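Local coordinates for protein CD8 alpha antigen (Sus scrofa, PDB 5EDX) that probably serves as a T-cell co-receptor, its homodimer of immunoglobulin V-type domains binding class I MHC molecules, at residues T31-Y37 and I47-S53; V18-V24 and D75-L81; E8-L14 and F107-P113. All coordinates share one frame; numbering follows the deposited sequence. Where two conformers were deposited one is given.

An immunoglobulin V domain illustrates how two sheets, each with its own strand pairing, pack face to face. Contact 1 (31-37 with 47-53) and contact 3 (8-14 with 107-113) lie in the same sheet, their centres about 19 Å apart; contact 2 (18-24 with 75-81) forms the middle of the other sheet. Across the core, contact 2 meets contact 1 at about 10 Å between centres, with Cys33 SG 3.5 Å from Cys22 SG and the Trp35 indole packed against the backbone oxygens of Phe77 and Tyr78, its NE1 3.2 Å from Tyr78 O. Contact 3 reaches the others through Met108, whose CE lies 3.6 Å from Trp35 CZ3, and through Ala12 and Val10 against Val18.

Contact 1 of 3, residues T31-Y37 and I47-S53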
loop_
_atom_site.group_PDB
_atom_site.type_symbol
_atom_site.label_atom_id
_atom_site.label_comp_id
_atom_site.label_asym_id
_atom_site.label_seq_id
_atom_site.Cartn_x
_atom_site.Cartn_y
_atom_site.Cartn_z
ATOM N N THR A 31 -4.707 -1.954 -18.673
ATOM C CA THR A 31 -4.006 -1.233 -17.611
ATOM C C THR A 31 -4.976 -0.573 -16.637
ATOM O O THR A 31 -5.912 0.115 -17.037
ATOM C CB THR A 31 -3.048 -0.172 -18.191
ATOM O OG1 THR A 31 -2.046 -0.832 -18.976
ATOM C CG2 THR A 31 -2.365 0.616 -17.082
ATOM N N SER A 32 -4.744 -0.789 -15.352
ATOM C CA SER A 32 -5.597 -0.212 -14.331
ATOM C C SER A 32 -4.710 0.399 -13.277
ATOM O O SER A 32 -3.513 0.120 -13.222
ATOM C CB SER A 32 -6.478 -1.293 -13.709
ATOM O OG SER A 32 -5.688 -2.214 -12.972
ATOM N N CYS A 33 -5.295 1.237 -12.436
ATOM C CA CYS A 33 -4.538 1.902 -11.399
ATOM C C CYS A 33 -5.454 2.218 -10.223
ATOM O O CYS A 33 -6.608 2.594 -10.412
ATOM C CB CYS A 33 -3.938 3.189 -11.961
ATOM S SG CYS A 33 -2.677 3.936 -10.925
ATOM N N SER A 34 -4.946 2.039 -9.010
ATOM C CA SER A 34 -5.704 2.388 -7.818
ATOM C C SER A 34 -5.035 3.559 -7.124
ATOM O O SER A 34 -3.822 3.565 -6.949
ATOM C CB SER A 34 -5.769 1.201 -6.861
ATOM O OG SER A 34 -6.506 0.138 -7.431
ATOM N N TRP A 35 -5.825 4.551 -6.739
ATOM C CA TRP A 35 -5.315 5.651 -5.932
ATOM C C TRP A 35 -5.397 5.282 -4.453
ATOM O O TRP A 35 -6.443 4.849 -3.976
ATOM C CB TRP A 35 -6.112 6.928 -6.196
ATOM C CG TRP A 35 -5.720 7.640 -7.454
ATOM C CD1 TRP A 35 -6.395 7.641 -8.643
ATOM C CD2 TRP A 35 -4.556 8.447 -7.649
ATOM N NE1 TRP A 35 -5.720 8.409 -9.567
ATOM C CE2 TRP A 35 -4.591 8.917 -8.980
ATOM C CE3 TRP A 35 -3.489 8.825 -6.827
ATOM C CZ2 TRP A 35 -3.600 9.743 -9.501
ATOM C CZ3 TRP A 35 -2.509 9.647 -7.344
ATOM C CH2 TRP A 35 -2.567 10.096 -8.672
ATOM N N LEU A 36 -4.283 5.458 -3.751
ATOM C CA LEU A 36 -4.183 5.186 -2.323
ATOM C C LEU A 36 -3.755 6.454 -1.599
ATOM O O LEU A 36 -3.196 7.369 -2.196
ATOM C CB LEU A 36 -3.161 4.082 -2.055
ATOM C CG LEU A 36 -3.371 2.769 -2.813
ATOM C CD1 LEU A 36 -2.231 1.797 -2.501
ATOM C CD2 LEU A 36 -4.724 2.156 -2.460
ATOM N N TYR A 37 -4.019 6.492 -0.303
ATOM C CA TYR A 37 -3.689 7.649 0.518
ATOM C C TYR A 37 -3.104 7.174 1.839
ATOM O O TYR A 37 -3.536 6.157 2.382
ATOM C CB TYR A 37 -4.955 8.469 0.760
ATOM C CG TYR A 37 -4.867 9.487 1.878
ATOM C CD1 TYR A 37 -4.221 10.705 1.695
ATOM C CD2 TYR A 37 -5.472 9.241 3.104
ATOM C CE1 TYR A 37 -4.162 11.654 2.737
ATOM C CE2 TYR A 37 -5.421 10.167 4.134
ATOM C CZ TYR A 37 -4.769 11.371 3.945
ATOM O OH TYR A 37 -4.730 12.283 4.982
ATOM N N ILE A 47 -5.124 3.937 2.755
ATOM C CA ILE A 47 -6.557 3.985 2.547
ATOM C C ILE A 47 -6.826 3.901 1.043
ATOM O O ILE A 47 -6.264 4.664 0.265
ATOM C CB ILE A 47 -7.116 5.301 3.118
ATOM C CG1 ILE A 47 -6.872 5.345 4.635
ATOM C CG2 ILE A 47 -8.601 5.452 2.804
ATOM C CD1 ILE A 47 -7.118 6.693 5.263
ATOM N N PHE A 48 -7.665 2.952 0.640
ATOM C CA PHE A 48 -8.059 2.812 -0.758
ATOM C C PHE A 48 -9.023 3.938 -1.128
ATOM O O PHE A 48 -10.014 4.162 -0.438
ATOM C CB PHE A 48 -8.720 1.441 -0.979
ATOM C CG PHE A 48 -9.337 1.260 -2.350
ATOM C CD1 PHE A 48 -8.554 0.915 -3.442
ATOM C CD2 PHE A 48 -10.705 1.404 -2.531
ATOM C CE1 PHE A 48 -9.127 0.736 -4.701
ATOM C CE2 PHE A 48 -11.283 1.229 -3.787
ATOM C CZ PHE A 48 -10.488 0.893 -4.868
ATOM N N LEU A 49 -8.733 4.651 -2.213
ATOM C CA LEU A 49 -9.636 5.704 -2.680
ATOM C C LEU A 49 -10.488 5.249 -3.866
ATOM O O LEU A 49 -11.714 5.354 -3.824
ATOM C CB LEU A 49 -8.866 6.973 -3.036
ATOM C CG LEU A 49 -8.015 7.583 -1.926
ATOM C CD1 LEU A 49 -7.254 8.781 -2.474
ATOM C CD2 LEU A 49 -8.891 7.983 -0.733
ATOM N N MET A 50 -9.845 4.746 -4.916
ATOM C CA MET A 50 -10.587 4.266 -6.084
ATOM C C MET A 50 -9.736 3.424 -7.015
ATOM O O MET A 50 -8.506 3.495 -6.998
ATOM C CB MET A 50 -11.160 5.443 -6.870
ATOM C CG MET A 50 -10.094 6.305 -7.515
ATOM S SD MET A 50 -10.743 7.869 -8.141
ATOM C CE MET A 50 -11.134 8.737 -6.617
ATOM N N TYR A 51 -10.419 2.631 -7.831
ATOM C CA TYR A 51 -9.792 1.801 -8.844
ATOM C C TYR A 51 -10.255 2.356 -10.183
ATOM O O TYR A 51 -11.444 2.627 -10.369
ATOM C CB TYR A 51 -10.242 0.353 -8.655
ATOM C CG TYR A 51 -9.923 -0.593 -9.799
ATOM C CD1 TYR A 51 -8.778 -1.379 -9.780
ATOM C CD2 TYR A 51 -10.793 -0.730 -10.878
ATOM C CE1 TYR A 51 -8.494 -2.258 -10.808
ATOM C CE2 TYR A 51 -10.514 -1.609 -11.918
ATOM C CZ TYR A 51 -9.362 -2.369 -11.875
ATOM O OH TYR A 51 -9.079 -3.248 -12.900
ATOM N N LEU A 52 -9.311 2.561 -11.101
ATOM C CA LEU A 52 -9.617 3.124 -12.410
ATOM C C LEU A 52 -9.134 2.206 -13.527
ATOM O O LEU A 52 -8.011 1.714 -13.495
ATOM C CB LEU A 52 -8.959 4.494 -12.568
ATOM C CG LEU A 52 -9.374 5.563 -11.552
ATOM C CD1 LEU A 52 -8.425 6.748 -11.619
ATOM C CD2 LEU A 52 -10.820 6.007 -11.784
ATOM N N SER A 53 -9.993 1.979 -14.511
ATOM C CA SER A 53 -9.620 1.206 -15.693
ATOM C C SER A 53 -10.573 1.576 -16.812
ATOM O O SER A 53 -11.588 2.223 -16.571
ATOM C CB SER A 53 -9.709 -0.296 -15.420
ATOM O OG SER A 53 -11.060 -0.730 -15.351
HETATM O O HOH W 1 -6.329 -5.037 -12.585
#
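The Trp35 indole meets Met50 and Leu52 of the neighbouring strand on the core face of the sheet. Leu52 CD1 lies in the plane of the indole at its edge, 3.7 Å from Trp35 CD1, while Met50 runs alongside the ring, pointing the same way, with CG near the same carbon. Met50 has CG set between the backbone N and carbonyl carbon (chi1 67°) with SD nearly anti beyond it, and the sulfur makes an oblique Met-aromatic contact, 5.4 Å from the centroid of the five-membered ring. Further along this face, Ile47 CD1 touches the edge of the Tyr37 ring in its plane, 3.7 Å from Tyr37 CD2, and Leu49 CD1 packs on Tyr37 CB.

The other face carries Ser32, Ser34, Leu36, Phe48 and Tyr51. Ser34 OG, turned beside its own backbone N (chi1 -66°), sits at the edges of two rings, 3.6 Å from Tyr51 CD1 and 3.8 Å from Phe48 CE1. One water joins Ser32 OG to Tyr51 OH. Leu102, Phe104 and Ser100 of the second subunit pack on this face.

Behind these side chains stand six antiparallel backbone hydrogen bonds, paired at Cys33-Leu52 and Tyr37-Ile47. Between those pairs the register slips: Trp35 N bonds to Met50 O at 2.9 Å, but Trp35 O accepts from Leu49 N. Leu49 and Met50 therefore both face Trp35, a classic beta bulge, and Leu49 CB comes 3.4 Å from Trp35 O. Farther out, Leu20 and Leu79 of the opposing sheet pack against the indole, and Tyr37 OH bonds to Gln89 O. The arrangement is the C-C' hairpin of an immunoglobulin V domain, with its core tryptophan on one face and the dimer interface on the other.

Contact 2 of 3, residues V18-V24 and D75-L81; sequences VKLRCEV and DNFYLIL
Strands 18-24 and 76-81, the B and E strands of the immunoglobulin sandwich, pair here at the centre of the sheet that faces the one holding Trp35. Seven backbone hydrogen bonds join the two segments, six between the strands and one from Val24 N to Asp75 O just before the second strand; the bond from Leu20 N to Leu79 O is nearly straight, at 175° and 2.8 Å.

On the outward face, Tyr78 lies between two basic side chains. Lys19 stretches out fully and crosses the ring obliquely: its CE is 3.4 Å from Tyr78 CD1, and NZ stands over the face in a cation-pi contact, 4.8 Å from the centroid. NZ also bonds to Tyr71 OH. Arg21 runs alongside the ring, its CG 3.4 Å from Tyr78 CE1, with the guanidinium turned 70° from the ring plane. Farther along, Glu23 OE1 and Asp75 OD1 are 2.5 Å apart, their carboxylates steeply inclined. A water donates to Asn76 OD1 and more weakly to Glu23 OE2.

Inward, a chi1 of 69° turns Cys22 SG to the side between backbone N and carbonyl carbon, where it touches Phe77 CB and forms the disulfide with Cys94 of the other sheet. At the strand's end, Val24 CG2 meets Phe77 obliquely, 3.7 Å from CE1. Such a buried cystine beside a tryptophan is the hallmark core of the immunoglobulin fold.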
loop_
_atom_site.group_PDB
_atom_site.type_symbol
_atom_site.label_atom_id
_atom_site.label_comp_id
_atom_site.label_asym_id
_atom_site.label_seq_id
_atom_site.Cartn_x
_atom_site.Cartn_y
_atom_site.Cartn_z
ATOM N N VAL A 18 -6.668 20.721 -6.140
ATOM C CA VAL A 18 -5.378 20.088 -6.402
ATOM C C VAL A 18 -5.570 18.917 -7.361
ATOM O O VAL A 18 -6.453 18.088 -7.158
ATOM C CB VAL A 18 -4.734 19.580 -5.091
ATOM C CG1 VAL A 18 -3.442 18.831 -5.367
ATOM C CG2 VAL A 18 -4.478 20.740 -4.144
ATOM N N LYS A 19 -4.751 18.853 -8.407
ATOM C CA LYS A 19 -4.854 17.766 -9.379
ATOM C C LYS A 19 -3.535 17.002 -9.463
ATOM O O LYS A 19 -2.484 17.589 -9.739
ATOM C CB LYS A 19 -5.253 18.311 -10.752
ATOM C CG LYS A 19 -5.382 17.247 -11.840
ATOM C CD LYS A 19 -6.143 17.817 -13.028
ATOM C CE LYS A 19 -6.412 16.758 -14.079
ATOM N NZ LYS A 19 -7.323 17.284 -15.136
ATOM N N LEU A 20 -3.596 15.699 -9.203
ATOM C CA LEU A 20 -2.416 14.843 -9.211
ATOM C C LEU A 20 -2.461 13.890 -10.397
ATOM O O LEU A 20 -3.540 13.510 -10.838
ATOM C CB LEU A 20 -2.362 14.021 -7.925
ATOM C CG LEU A 20 -2.470 14.792 -6.610
ATOM C CD1 LEU A 20 -2.443 13.806 -5.437
ATOM C CD2 LEU A 20 -1.360 15.830 -6.483
ATOM N N ARG A 21 -1.294 13.495 -10.901
ATOM C CA ARG A 21 -1.231 12.598 -12.052
ATOM C C ARG A 21 -0.236 11.463 -11.835
ATOM O O ARG A 21 0.876 11.686 -11.344
ATOM C CB ARG A 21 -0.834 13.384 -13.306
ATOM C CG ARG A 21 -0.903 12.574 -14.602
ATOM C CD ARG A 21 -0.346 13.372 -15.779
ATOM N NE ARG A 21 1.084 13.606 -15.619
ATOM C CZ ARG A 21 1.627 14.779 -15.311
ATOM N NH1 ARG A 21 2.943 14.881 -15.177
ATOM N NH2 ARG A 21 0.859 15.849 -15.147
ATOM N N CYS A 22 -0.640 10.246 -12.185
ATOM C CA CYS A 22 0.320 9.160 -12.351
ATOM C C CYS A 22 0.113 8.522 -13.715
ATOM O O CYS A 22 -0.997 8.140 -14.065
ATOM C CB CYS A 22 0.253 8.124 -11.214
ATOM S SG CYS A 22 -1.224 7.075 -11.111
ATOM N N GLU A 23 1.188 8.451 -14.488
ATOM C CA GLU A 23 1.161 7.795 -15.787
ATOM C C GLU A 23 1.749 6.408 -15.620
ATOM O O GLU A 23 2.827 6.249 -15.054
ATOM C CB GLU A 23 1.960 8.593 -16.830
ATOM C CG GLU A 23 1.947 7.955 -18.227
ATOM C CD GLU A 23 2.777 8.715 -19.259
ATOM O OE1 GLU A 23 2.731 8.334 -20.448
ATOM O OE2 GLU A 23 3.479 9.678 -18.897
ATOM N N VAL A 24 1.024 5.397 -16.081
ATOM C CA VAL A 24 1.559 4.048 -16.116
ATOM C C VAL A 24 2.137 3.835 -17.506
ATOM O O VAL A 24 1.395 3.771 -18.485
ATOM C CB VAL A 24 0.473 3.000 -15.837
ATOM C CG1 VAL A 24 1.042 1.585 -15.990
ATOM C CG2 VAL A 24 -0.111 3.206 -14.447
ATOM N N ASP A 75 -3.093 6.654 -20.949
ATOM C CA ASP A 75 -2.284 5.977 -19.936
ATOM C C ASP A 75 -2.071 6.843 -18.695
ATOM O O ASP A 75 -1.265 6.508 -17.829
ATOM C CB ASP A 75 -0.931 5.539 -20.511
ATOM C CG ASP A 75 -0.063 6.710 -20.936
ATOM O OD1 ASP A 75 1.150 6.502 -21.145
ATOM O OD2 ASP A 75 -0.584 7.838 -21.069
ATOM N N ASN A 76 -2.797 7.951 -18.616
ATOM C CA ASN A 76 -2.713 8.840 -17.457
ATOM C C ASN A 76 -3.875 8.658 -16.493
ATOM O O ASN A 76 -5.030 8.587 -16.906
ATOM C CB ASN A 76 -2.677 10.294 -17.911
ATOM C CG ASN A 76 -1.446 10.617 -18.716
ATOM O OD1 ASN A 76 -0.326 10.495 -18.226
ATOM N ND2 ASN A 76 -1.645 11.037 -19.962
ATOM N N PHE A 77 -3.558 8.601 -15.203
ATOM C CA PHE A 77 -4.570 8.531 -14.159
ATOM C C PHE A 77 -4.493 9.795 -13.308
ATOM O O PHE A 77 -3.407 10.271 -12.986
ATOM C CB PHE A 77 -4.364 7.280 -13.301
ATOM C CG PHE A 77 -4.477 5.997 -14.076
ATOM C CD1 PHE A 77 -3.377 5.470 -14.740
ATOM C CD2 PHE A 77 -5.691 5.333 -14.164
ATOM C CE1 PHE A 77 -3.487 4.290 -15.470
ATOM C CE2 PHE A 77 -5.812 4.160 -14.876
ATOM C CZ PHE A 77 -4.708 3.633 -15.537
ATOM N N TYR A 78 -5.648 10.347 -12.958
ATOM C CA TYR A 78 -5.689 11.606 -12.234
ATOM C C TYR A 78 -6.507 11.484 -10.967
ATOM O O TYR A 78 -7.472 10.723 -10.915
ATOM C CB TYR A 78 -6.300 12.703 -13.108
ATOM C CG TYR A 78 -5.499 12.999 -14.350
ATOM C CD1 TYR A 78 -4.497 13.957 -14.339
ATOM C CD2 TYR A 78 -5.745 12.318 -15.533
ATOM C CE1 TYR A 78 -3.755 14.234 -15.484
ATOM C CE2 TYR A 78 -5.010 12.588 -16.684
ATOM C CZ TYR A 78 -4.020 13.547 -16.649
ATOM O OH TYR A 78 -3.287 13.812 -17.789
ATOM N N LEU A 79 -6.111 12.249 -9.953
ATOM C CA LEU A 79 -6.898 12.401 -8.735
ATOM C C LEU A 79 -7.104 13.889 -8.531
ATOM O O LEU A 79 -6.165 14.672 -8.651
ATOM C CB LEU A 79 -6.148 11.827 -7.535
ATOM C CG LEU A 79 -6.960 11.736 -6.242
ATOM C CD1 LEU A 79 -7.965 10.602 -6.329
ATOM C CD2 LEU A 79 -6.048 11.545 -5.043
ATOM N N ILE A 80 -8.334 14.285 -8.226
ATOM C CA ILE A 80 -8.619 15.693 -8.017
ATOM C C ILE A 80 -9.148 15.907 -6.609
ATOM O O ILE A 80 -10.150 15.318 -6.224
ATOM C CB ILE A 80 -9.650 16.221 -9.026
ATOM C CG1 ILE A 80 -9.095 16.147 -10.455
ATOM C CG2 ILE A 80 -10.023 17.658 -8.684
ATOM C CD1 ILE A 80 -9.342 14.831 -11.135
ATOM N N LEU A 81 -8.449 16.729 -5.837
ATOM C CA LEU A 81 -8.940 17.158 -4.535
ATOM C C LEU A 81 -9.626 18.494 -4.803
ATOM O O LEU A 81 -8.966 19.515 -4.993
ATOM C CB LEU A 81 -7.780 17.321 -3.556
ATOM C CG LEU A 81 -6.772 16.166 -3.487
ATOM C CD1 LEU A 81 -5.625 16.515 -2.548
ATOM C CD2 LEU A 81 -7.441 14.863 -3.063
HETATM O O HOH W 2 -1.592 16.442 -17.371
HETATM O O HOH W 3 1.374 12.426 -19.070
#

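Contact 3 of 3, residues E8-L14 and F107-P113; sequences EMVQASL and FMSVFLP
Four backbone hydrogen bonds join Glu8-Ala12 to Ser109-Phe111 in parallel register. Glu8 O accepts from Ser109 N at 2.8 Å, Ser109 O from Val10 N, Val10 O from Phe111 N and Phe111 O from Ala12 N; in the last, the donor stands above the carbonyl plane, 36° out of it.

One water donates to Val10 O, at 3.0 Å, and itself sits at the edge of the Phe111 ring, in its plane. Ala12 O, buried by the contact, has no hydrogen-bond partner in the model; Leu112 CA approaches it at 3.3 Å in a CA-H...O contact.

Apolar packing is modest. Val10 and Val110 lie side by side, each with CG1 anti to its backbone N (177° and -169°), which brings the two CG1 atoms to 4.1 Å; Ala12 CB also touches Val110 CG1. Leu14 CD2 meets Leu112 CD1 at 4.0 Å.

Edge strand 9-11 follows strand 3-5 of the facing sheet but pairs in parallel with the end of strand 101-111, the A'-G pairing of V-type immunoglobulin domains. Strand 90-98 flanks strand 101-111 on its other side, while Val18 of strand 18-24 packs on Val10 and Ala12 from the facing sheet.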
loop_
_atom_site.group_PDB
_atom_site.type_symbol
_atom_site.label_atom_id
_atom_site.label_comp_id
_atom_site.label_asym_id
_atom_site.label_seq_id
_atom_site.Cartn_x
_atom_site.Cartn_y
_atom_site.Cartn_z
ATOM N N GLU A 8 6.211 15.819 -6.999
ATOM C CA GLU A 8 6.010 15.012 -5.801
ATOM C C GLU A 8 5.743 15.835 -4.547
ATOM O O GLU A 8 5.357 15.284 -3.516
ATOM C CB GLU A 8 7.214 14.090 -5.561
ATOM C CG GLU A 8 8.523 14.828 -5.283
ATOM C CD GLU A 8 9.551 13.975 -4.546
ATOM O OE1 GLU A 8 10.258 14.521 -3.672
ATOM O OE2 GLU A 8 9.648 12.761 -4.831
ATOM N N MET A 9 5.956 17.146 -4.624
ATOM C CA MET A 9 5.733 17.999 -3.457
ATOM C C MET A 9 4.779 19.148 -3.790
ATOM O O MET A 9 5.092 20.012 -4.609
ATOM C CB MET A 9 7.062 18.526 -2.905
ATOM C CG MET A 9 7.007 18.891 -1.426
ATOM S SD MET A 9 7.732 17.647 -0.332
ATOM C CE MET A 9 7.588 16.157 -1.324
ATOM N N VAL A 10 3.611 19.141 -3.153
ATOM C CA VAL A 10 2.563 20.100 -3.463
ATOM C C VAL A 10 2.135 20.865 -2.214
ATOM O O VAL A 10 1.943 20.274 -1.149
ATOM C CB VAL A 10 1.330 19.385 -4.069
ATOM C CG1 VAL A 10 0.208 20.375 -4.328
ATOM C CG2 VAL A 10 1.717 18.642 -5.351
ATOM N N GLN A 11 2.004 22.184 -2.343
ATOM C CA GLN A 11 1.433 23.005 -1.283
ATOM C C GLN A 11 0.071 23.511 -1.720
ATOM O O GLN A 11 -0.083 24.024 -2.829
ATOM C CB GLN A 11 2.333 24.197 -0.960
ATOM C CG GLN A 11 3.668 23.847 -0.337
ATOM C CD GLN A 11 4.420 25.080 0.128
ATOM O OE1 GLN A 11 3.902 25.879 0.912
ATOM N NE2 GLN A 11 5.648 25.245 -0.357
ATOM N N ALA A 12 -0.922 23.367 -0.850
ATOM C CA ALA A 12 -2.278 23.791 -1.173
ATOM C C ALA A 12 -2.905 24.489 0.017
ATOM O O ALA A 12 -2.701 24.080 1.154
ATOM C CB ALA A 12 -3.121 22.595 -1.574
ATOM N N SER A 13 -3.679 25.537 -0.242
ATOM C CA SER A 13 -4.391 26.220 0.832
ATOM C C SER A 13 -5.809 25.674 0.920
ATOM O O SER A 13 -6.287 25.021 -0.014
ATOM C CB SER A 13 -4.394 27.735 0.610
ATOM O OG SER A 13 -4.940 28.063 -0.653
ATOM N N LEU A 14 -6.480 25.921 2.040
ATOM C CA LEU A 14 -7.838 25.422 2.220
ATOM C C LEU A 14 -8.746 25.878 1.080
ATOM O O LEU A 14 -8.717 27.049 0.686
ATOM C CB LEU A 14 -8.409 25.882 3.569
ATOM C CG LEU A 14 -7.757 25.324 4.833
ATOM C CD1 LEU A 14 -8.376 25.978 6.070
ATOM C CD2 LEU A 14 -7.896 23.814 4.898
ATOM N N PHE A 107 5.379 8.697 -3.576
ATOM C CA PHE A 107 4.423 9.550 -2.881
ATOM C C PHE A 107 4.342 10.928 -3.530
ATOM O O PHE A 107 5.359 11.512 -3.906
ATOM C CB PHE A 107 4.858 9.737 -1.423
ATOM C CG PHE A 107 4.422 8.632 -0.499
ATOM C CD1 PHE A 107 3.800 7.495 -0.986
ATOM C CD2 PHE A 107 4.633 8.743 0.871
ATOM C CE1 PHE A 107 3.400 6.488 -0.126
ATOM C CE2 PHE A 107 4.234 7.740 1.733
ATOM C CZ PHE A 107 3.613 6.616 1.241
ATOM N N MET A 108 3.127 11.445 -3.651
ATOM C CA MET A 108 2.918 12.858 -3.922
ATOM C C MET A 108 2.391 13.447 -2.619
ATOM O O MET A 108 1.291 13.115 -2.185
ATOM C CB MET A 108 1.921 13.043 -5.065
ATOM C CG MET A 108 2.522 12.751 -6.451
ATOM S SD MET A 108 1.345 12.225 -7.719
ATOM C CE MET A 108 1.008 10.555 -7.183
ATOM N N SER A 109 3.192 14.289 -1.978
ATOM C CA SER A 109 2.784 14.877 -0.711
ATOM C C SER A 109 2.000 16.152 -0.971
ATOM O O SER A 109 2.365 16.959 -1.826
ATOM C CB SER A 109 3.992 15.160 0.189
ATOM O OG SER A 109 4.807 16.178 -0.358
ATOM N N VAL A 110 0.902 16.316 -0.248
ATOM C CA VAL A 110 0.104 17.523 -0.355
ATOM C C VAL A 110 -0.133 18.058 1.053
ATOM O O VAL A 110 -0.760 17.392 1.873
ATOM C CB VAL A 110 -1.244 17.253 -1.042
ATOM C CG1 VAL A 110 -1.922 18.561 -1.380
ATOM C CG2 VAL A 110 -1.037 16.411 -2.307
ATOM N N PHE A 111 0.394 19.246 1.333
ATOM C CA PHE A 111 0.299 19.831 2.671
ATOM C C PHE A 111 -0.030 21.321 2.605
ATOM O O PHE A 111 0.285 21.993 1.624
ATOM C CB PHE A 111 1.613 19.632 3.446
ATOM C CG PHE A 111 1.804 18.234 3.974
ATOM C CD1 PHE A 111 1.318 17.880 5.220
ATOM C CD2 PHE A 111 2.452 17.270 3.215
ATOM C CE1 PHE A 111 1.479 16.597 5.712
ATOM C CE2 PHE A 111 2.618 15.985 3.698
ATOM C CZ PHE A 111 2.132 15.645 4.948
ATOM N N LEU A 112 -0.689 21.813 3.650
ATOM C CA LEU A 112 -0.912 23.238 3.846
ATOM C C LEU A 112 0.433 23.948 4.004
ATOM O O LEU A 112 1.417 23.344 4.445
ATOM C CB LEU A 112 -1.735 23.447 5.119
ATOM C CG LEU A 112 -3.223 23.824 5.172
ATOM C CD1 LEU A 112 -3.991 23.519 3.903
ATOM C CD2 LEU A 112 -3.894 23.177 6.394
ATOM N N PRO A 113 0.488 25.234 3.637
ATOM C CA PRO A 113 1.682 26.026 3.942
ATOM C C PRO A 113 1.848 26.127 5.453
ATOM O O PRO A 113 0.847 26.208 6.164
ATOM C CB PRO A 113 1.348 27.401 3.352
ATOM C CG PRO A 113 0.317 27.129 2.303
ATOM C CD PRO A 113 -0.497 25.992 2.847
HETATM O O HOH W 4 8.050 11.144 -3.302
HETATM O O HOH W 5 4.117 18.781 0.221
#